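Local coordinates for regulator of G-protein signaling 16 (Mus musculus, PDB 3C7L), which speeds GTP hydrolysis by G protein alpha subunits through its RGS domain, present in this chain, and so drives them into the inactive GDP-bound form, at residues 14-26 against 124-137. Residues are numbered along the deposited sequence; the frame is centred on the assembly and turned at random.
Sequences DVLGWRESFDLLL and YPRFLKSPAYRDLA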
loop_
_atom_site.group_PDB
_atom_site.type_symbol
_atom_site.label_atom_id
_atom_site.label_comp_id
_atom_site.label_asym_id
_atom_site.label_seq_id
_atom_site.Cartn_x
_atom_site.Cartn_y
_atom_site.Cartn_z
ATOM N N ASP A 14 12.590 17.842 4.969
ATOM C CA ASP A 14 11.791 16.836 4.208
ATOM C C ASP A 14 12.305 15.430 4.479
ATOM O O ASP A 14 11.547 14.547 4.875
ATOM C CB ASP A 14 11.856 17.138 2.703
ATOM C CG ASP A 14 11.123 16.102 1.861
ATOM O OD1 ASP A 14 10.046 15.630 2.288
ATOM O OD2 ASP A 14 11.615 15.768 0.762
ATOM N N VAL A 15 13.603 15.230 4.273
ATOM C CA VAL A 15 14.214 13.925 4.496
ATOM C C VAL A 15 14.136 13.548 5.980
ATOM O O VAL A 15 14.058 12.368 6.332
ATOM C CB VAL A 15 15.682 13.927 4.004
ATOM C CG1 VAL A 15 16.352 12.605 4.316
ATOM C CG2 VAL A 15 15.709 14.175 2.505
ATOM N N LEU A 16 14.137 14.559 6.843
ATOM C CA LEU A 16 14.050 14.341 8.281
ATOM C C LEU A 16 12.673 13.762 8.585
ATOM O O LEU A 16 12.535 12.824 9.372
ATOM C CB LEU A 16 14.241 15.669 9.025
ATOM C CG LEU A 16 14.418 15.692 10.549
ATOM C CD1 LEU A 16 14.684 17.117 11.013
ATOM C CD2 LEU A 16 13.195 15.167 11.234
ATOM N N GLY A 17 11.648 14.321 7.949
ATOM C CA GLY A 17 10.305 13.827 8.180
ATOM C C GLY A 17 10.126 12.353 7.851
ATOM O O GLY A 17 9.336 11.667 8.496
ATOM N N TRP A 18 10.851 11.857 6.853
ATOM C CA TRP A 18 10.726 10.454 6.461
ATOM C C TRP A 18 11.016 9.486 7.604
ATOM O O TRP A 18 10.442 8.394 7.655
ATOM C CB TRP A 18 11.659 10.117 5.292
ATOM C CG TRP A 18 11.500 10.958 4.063
ATOM C CD1 TRP A 18 10.626 11.988 3.863
ATOM C CD2 TRP A 18 12.309 10.884 2.886
ATOM N NE1 TRP A 18 10.850 12.568 2.634
ATOM C CE2 TRP A 18 11.880 11.908 2.016
ATOM C CE3 TRP A 18 13.364 10.050 2.486
ATOM C CZ2 TRP A 18 12.474 12.126 0.769
ATOM C CZ3 TRP A 18 13.954 10.267 1.246
ATOM C CH2 TRP A 18 13.508 11.296 0.404
ATOM N N ARG A 19 11.919 9.849 8.511
ATOM C CA ARG A 19 12.190 8.944 9.622
ATOM C C ARG A 19 11.388 9.292 10.870
ATOM O O ARG A 19 11.360 8.524 11.825
ATOM C CB ARG A 19 13.692 8.871 9.924
ATOM C CG ARG A 19 14.361 10.175 10.239
ATOM C CD ARG A 19 15.856 10.067 9.947
ATOM N NE ARG A 19 16.673 10.448 11.091
ATOM C CZ ARG A 19 16.566 11.604 11.736
ATOM N NH1 ARG A 19 15.675 12.507 11.353
ATOM N NH2 ARG A 19 17.345 11.854 12.775
ATOM N N GLU A 20 10.724 10.444 10.864
ATOM C CA GLU A 20 9.894 10.819 12.007
ATOM C C GLU A 20 8.527 10.151 11.867
ATOM O O GLU A 20 7.861 9.862 12.862
ATOM C CB GLU A 20 9.678 12.331 12.073
ATOM C CG GLU A 20 10.894 13.162 12.413
ATOM C CD GLU A 20 10.535 14.630 12.565
ATOM O OE1 GLU A 20 9.745 15.131 11.740
ATOM O OE2 GLU A 20 11.048 15.286 13.498
ATOM N N SER A 21 8.113 9.915 10.624
ATOM C CA SER A 21 6.814 9.307 10.353
ATOM C C SER A 21 6.728 8.636 8.993
ATOM O O SER A 21 7.065 9.237 7.977
ATOM C CB SER A 21 5.720 10.373 10.438
ATOM O OG SER A 21 4.491 9.874 9.940
ATOM N N PHE A 22 6.256 7.396 8.973
ATOM C CA PHE A 22 6.105 6.666 7.722
ATOM C C PHE A 22 5.114 7.420 6.821
ATOM O O PHE A 22 5.224 7.401 5.591
ATOM C CB PHE A 22 5.613 5.243 8.018
ATOM C CG PHE A 22 5.614 4.331 6.820
ATOM C CD1 PHE A 22 6.627 4.404 5.867
ATOM C CD2 PHE A 22 4.613 3.380 6.656
ATOM C CE1 PHE A 22 6.642 3.544 4.767
ATOM C CE2 PHE A 22 4.619 2.515 5.559
ATOM C CZ PHE A 22 5.634 2.597 4.613
ATOM N N ASP A 23 4.160 8.106 7.440
ATOM C CA ASP A 23 3.173 8.873 6.693
ATOM C C ASP A 23 3.810 10.050 5.954
ATOM O O ASP A 23 3.367 10.412 4.861
ATOM C CB ASP A 23 2.073 9.362 7.637
ATOM C CG ASP A 23 1.268 8.219 8.221
ATOM O OD1 ASP A 23 0.467 7.616 7.477
ATOM O OD2 ASP A 23 1.448 7.907 9.415
ATOM N N LEU A 24 4.843 10.646 6.542
ATOM C CA LEU A 24 5.520 11.762 5.893
ATOM C C LEU A 24 6.340 11.240 4.714
ATOM O O LEU A 24 6.426 11.887 3.673
ATOM C CB LEU A 24 6.425 12.506 6.883
ATOM C CG LEU A 24 5.713 13.318 7.970
ATOM C CD1 LEU A 24 6.739 14.140 8.748
ATOM C CD2 LEU A 24 4.676 14.222 7.340
ATOM N N LEU A 25 6.948 10.069 4.877
ATOM C CA LEU A 25 7.717 9.480 3.789
ATOM C C LEU A 25 6.791 9.218 2.594
ATOM O O LEU A 25 7.130 9.527 1.451
ATOM C CB LEU A 25 8.356 8.160 4.232
ATOM C CG LEU A 25 9.064 7.337 3.145
ATOM C CD1 LEU A 25 10.230 8.122 2.570
ATOM C CD2 LEU A 25 9.561 6.025 3.735
ATOM N N LEU A 26 5.619 8.659 2.879
ATOM C CA LEU A 26 4.628 8.320 1.858
ATOM C C LEU A 26 3.973 9.509 1.156
ATOM O O LEU A 26 3.265 9.332 0.164
ATOM C CB LEU A 26 3.549 7.430 2.480
ATOM C CG LEU A 26 4.100 6.109 3.026
ATOM C CD1 LEU A 26 3.053 5.401 3.854
ATOM C CD2 LEU A 26 4.562 5.235 1.863
ATOM N N TYR A 124 10.607 -0.678 5.808
ATOM C CA TYR A 124 10.748 0.761 6.039
ATOM C C TYR A 124 11.998 1.038 6.876
ATOM O O TYR A 124 12.840 1.846 6.487
ATOM C CB TYR A 124 9.477 1.304 6.707
ATOM C CG TYR A 124 9.576 2.674 7.359
ATOM C CD1 TYR A 124 10.049 3.790 6.655
ATOM C CD2 TYR A 124 9.132 2.861 8.669
ATOM C CE1 TYR A 124 10.070 5.063 7.249
ATOM C CE2 TYR A 124 9.147 4.118 9.267
ATOM C CZ TYR A 124 9.612 5.212 8.555
ATOM O OH TYR A 124 9.596 6.443 9.160
ATOM N N PRO A 125 12.139 0.373 8.034
ATOM C CA PRO A 125 13.332 0.608 8.849
ATOM C C PRO A 125 14.618 0.214 8.124
ATOM O O PRO A 125 15.651 0.846 8.315
ATOM C CB PRO A 125 13.079 -0.251 10.084
ATOM C CG PRO A 125 11.601 -0.171 10.231
ATOM C CD PRO A 125 11.130 -0.375 8.805
ATOM N N ARG A 126 14.569 -0.827 7.297
ATOM C CA ARG A 126 15.771 -1.231 6.576
ATOM C C ARG A 126 16.103 -0.212 5.486
ATOM O O ARG A 126 17.273 0.007 5.160
ATOM C CB ARG A 126 15.617 -2.645 5.986
ATOM C CG ARG A 126 15.684 -3.733 7.060
ATOM C CD ARG A 126 15.701 -5.154 6.513
ATOM N NE ARG A 126 14.435 -5.556 5.905
ATOM C CZ ARG A 126 14.176 -5.507 4.603
ATOM N NH1 ARG A 126 15.097 -5.066 3.754
ATOM N NH2 ARG A 126 13.001 -5.918 4.147
ATOM N N PHE A 127 15.072 0.421 4.938
ATOM C CA PHE A 127 15.263 1.440 3.907
ATOM C C PHE A 127 16.020 2.613 4.510
ATOM O O PHE A 127 16.910 3.189 3.874
ATOM C CB PHE A 127 13.911 1.955 3.383
ATOM C CG PHE A 127 14.010 3.256 2.610
ATOM C CD1 PHE A 127 14.687 3.312 1.394
ATOM C CD2 PHE A 127 13.436 4.424 3.111
ATOM C CE1 PHE A 127 14.794 4.511 0.685
ATOM C CE2 PHE A 127 13.537 5.631 2.407
ATOM C CZ PHE A 127 14.217 5.672 1.193
ATOM N N LEU A 128 15.646 2.975 5.733
ATOM C CA LEU A 128 16.279 4.097 6.418
ATOM C C LEU A 128 17.739 3.830 6.744
ATOM O O LEU A 128 18.526 4.762 6.896
ATOM C CB LEU A 128 15.516 4.431 7.700
ATOM C CG LEU A 128 14.064 4.876 7.501
ATOM C CD1 LEU A 128 13.427 5.141 8.867
ATOM C CD2 LEU A 128 14.014 6.130 6.628
ATOM N N LYS A 129 18.103 2.558 6.845
ATOM C CA LYS A 129 19.478 2.187 7.159
ATOM C C LYS A 129 20.256 1.766 5.917
ATOM O O LYS A 129 21.304 1.130 6.021
ATOM C CB LYS A 129 19.485 1.060 8.197
ATOM C CG LYS A 129 18.889 1.482 9.528
ATOM C CD LYS A 129 18.620 0.298 10.439
ATOM C CE LYS A 129 17.870 0.749 11.683
ATOM N NZ LYS A 129 17.342 -0.402 12.470
ATOM N N SER A 130 19.747 2.131 4.744
ATOM C CA SER A 130 20.399 1.782 3.486
ATOM C C SER A 130 20.982 3.031 2.832
ATOM O O SER A 130 20.650 4.153 3.213
ATOM C CB SER A 130 19.391 1.161 2.529
ATOM O OG SER A 130 18.522 2.159 2.029
ATOM N N PRO A 131 21.863 2.850 1.840
ATOM C CA PRO A 131 22.445 4.018 1.178
ATOM C C PRO A 131 21.375 4.872 0.508
ATOM O O PRO A 131 21.521 6.089 0.410
ATOM C CB PRO A 131 23.398 3.395 0.164
ATOM C CG PRO A 131 23.852 2.146 0.869
ATOM C CD PRO A 131 22.549 1.617 1.421
ATOM N N ALA A 132 20.303 4.224 0.047
ATOM C CA ALA A 132 19.211 4.914 -0.639
ATOM C C ALA A 132 18.653 6.064 0.193
ATOM O O ALA A 132 18.207 7.072 -0.355
ATOM C CB ALA A 132 18.102 3.922 -0.992
ATOM N N TYR A 133 18.673 5.914 1.513
ATOM C CA TYR A 133 18.198 6.975 2.390
ATOM C C TYR A 133 19.382 7.740 2.981
ATOM O O TYR A 133 19.412 8.971 2.959
ATOM C CB TYR A 133 17.358 6.412 3.545
ATOM C CG TYR A 133 16.945 7.493 4.520
ATOM C CD1 TYR A 133 15.938 8.404 4.196
ATOM C CD2 TYR A 133 17.626 7.665 5.723
ATOM C CE1 TYR A 133 15.626 9.462 5.043
ATOM C CE2 TYR A 133 17.322 8.720 6.577
ATOM C CZ TYR A 133 16.325 9.614 6.231
ATOM O OH TYR A 133 16.033 10.660 7.075
ATOM N N ARG A 134 20.358 7.000 3.503
ATOM C CA ARG A 134 21.530 7.600 4.127
ATOM C C ARG A 134 22.275 8.606 3.259
ATOM O O ARG A 134 22.791 9.597 3.771
ATOM C CB ARG A 134 22.493 6.508 4.595
ATOM C CG ARG A 134 22.026 5.792 5.845
ATOM C CD ARG A 134 23.003 4.714 6.262
ATOM N NE ARG A 134 22.644 4.125 7.547
ATOM C CZ ARG A 134 23.194 3.015 8.031
ATOM N NH1 ARG A 134 24.124 2.379 7.331
ATOM N NH2 ARG A 134 22.821 2.545 9.212
ATOM N N ASP A 135 22.336 8.361 1.955
ATOM C CA ASP A 135 23.027 9.280 1.055
ATOM C C ASP A 135 22.253 10.594 0.912
ATOM O O ASP A 135 22.842 11.646 0.671
ATOM C CB ASP A 135 23.207 8.641 -0.328
ATOM C CG ASP A 135 24.193 7.479 -0.316
ATOM O OD1 ASP A 135 24.291 6.771 -1.340
ATOM O OD2 ASP A 135 24.873 7.275 0.714
ATOM N N LEU A 136 20.935 10.534 1.080
ATOM C CA LEU A 136 20.089 11.720 0.948
ATOM C C LEU A 136 19.965 12.521 2.239
ATOM O O LEU A 136 19.548 13.680 2.218
ATOM C CB LEU A 136 18.687 11.318 0.487
ATOM C CG LEU A 136 18.568 10.404 -0.732
ATOM C CD1 LEU A 136 17.094 10.107 -0.999
ATOM C CD2 LEU A 136 19.218 11.061 -1.945
ATOM N N ALA A 137 20.315 11.906 3.362
ATOM C CA ALA A 137 20.218 12.584 4.651
ATOM C C ALA A 137 21.182 13.764 4.765
ATOM O O ALA A 137 22.115 13.858 3.938
ATOM C CB ALA A 137 20.471 11.586 5.783
ATOM O OXT ALA A 137 20.999 14.578 5.695
HETATM O O HOH W 1 9.237 6.690 11.895
#
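Two tyrosine hydroxyls of 124-137, those of Y124 and Y133, donate to backbone carbonyls of 14-26. Y124 OH lies 2.6 Å from W18 O, in the carbonyl plane, with a C=O...donor angle of 147°. A water bridges the same hydroxyl to R19 O. Chi1 of Y124 is 164°, CG opposite the main-chain N, and this carries the ring in beside F22, which covers one face. F22 CB makes a CH-pi contact there, and F22 CD1 comes 3.6 Å from Y124 CD1. L25 CD2 meets Y124 CE1 obliquely at 3.7 Å. A phenylalanine in place of Y124 would probably leave W18 O without this donor and the water with one partner fewer.

Y133 OH is 2.7 Å from V15 O but sits above the carbonyl plane. V15 CG1 packs on Y133 CE1, and R19 CD lies beside the hydroxyl. L128 CD2 lies over the centre of one Y133 face. W18 meets Y133 rim to rim, with planes at 53° and W18 CE3 3.5 Å from Y133 CE1. L136 CD1 touches the W18 edge 3.9 Å from CZ3.

The contact joins the N- and C-terminal ends of the all-helical RGS domain. Helix 15-20 runs roughly antiparallel to 124-128, the end of helix 109-128. Helix 29-40 adjoins both segments: N30 touches W18, and F35 meets F127.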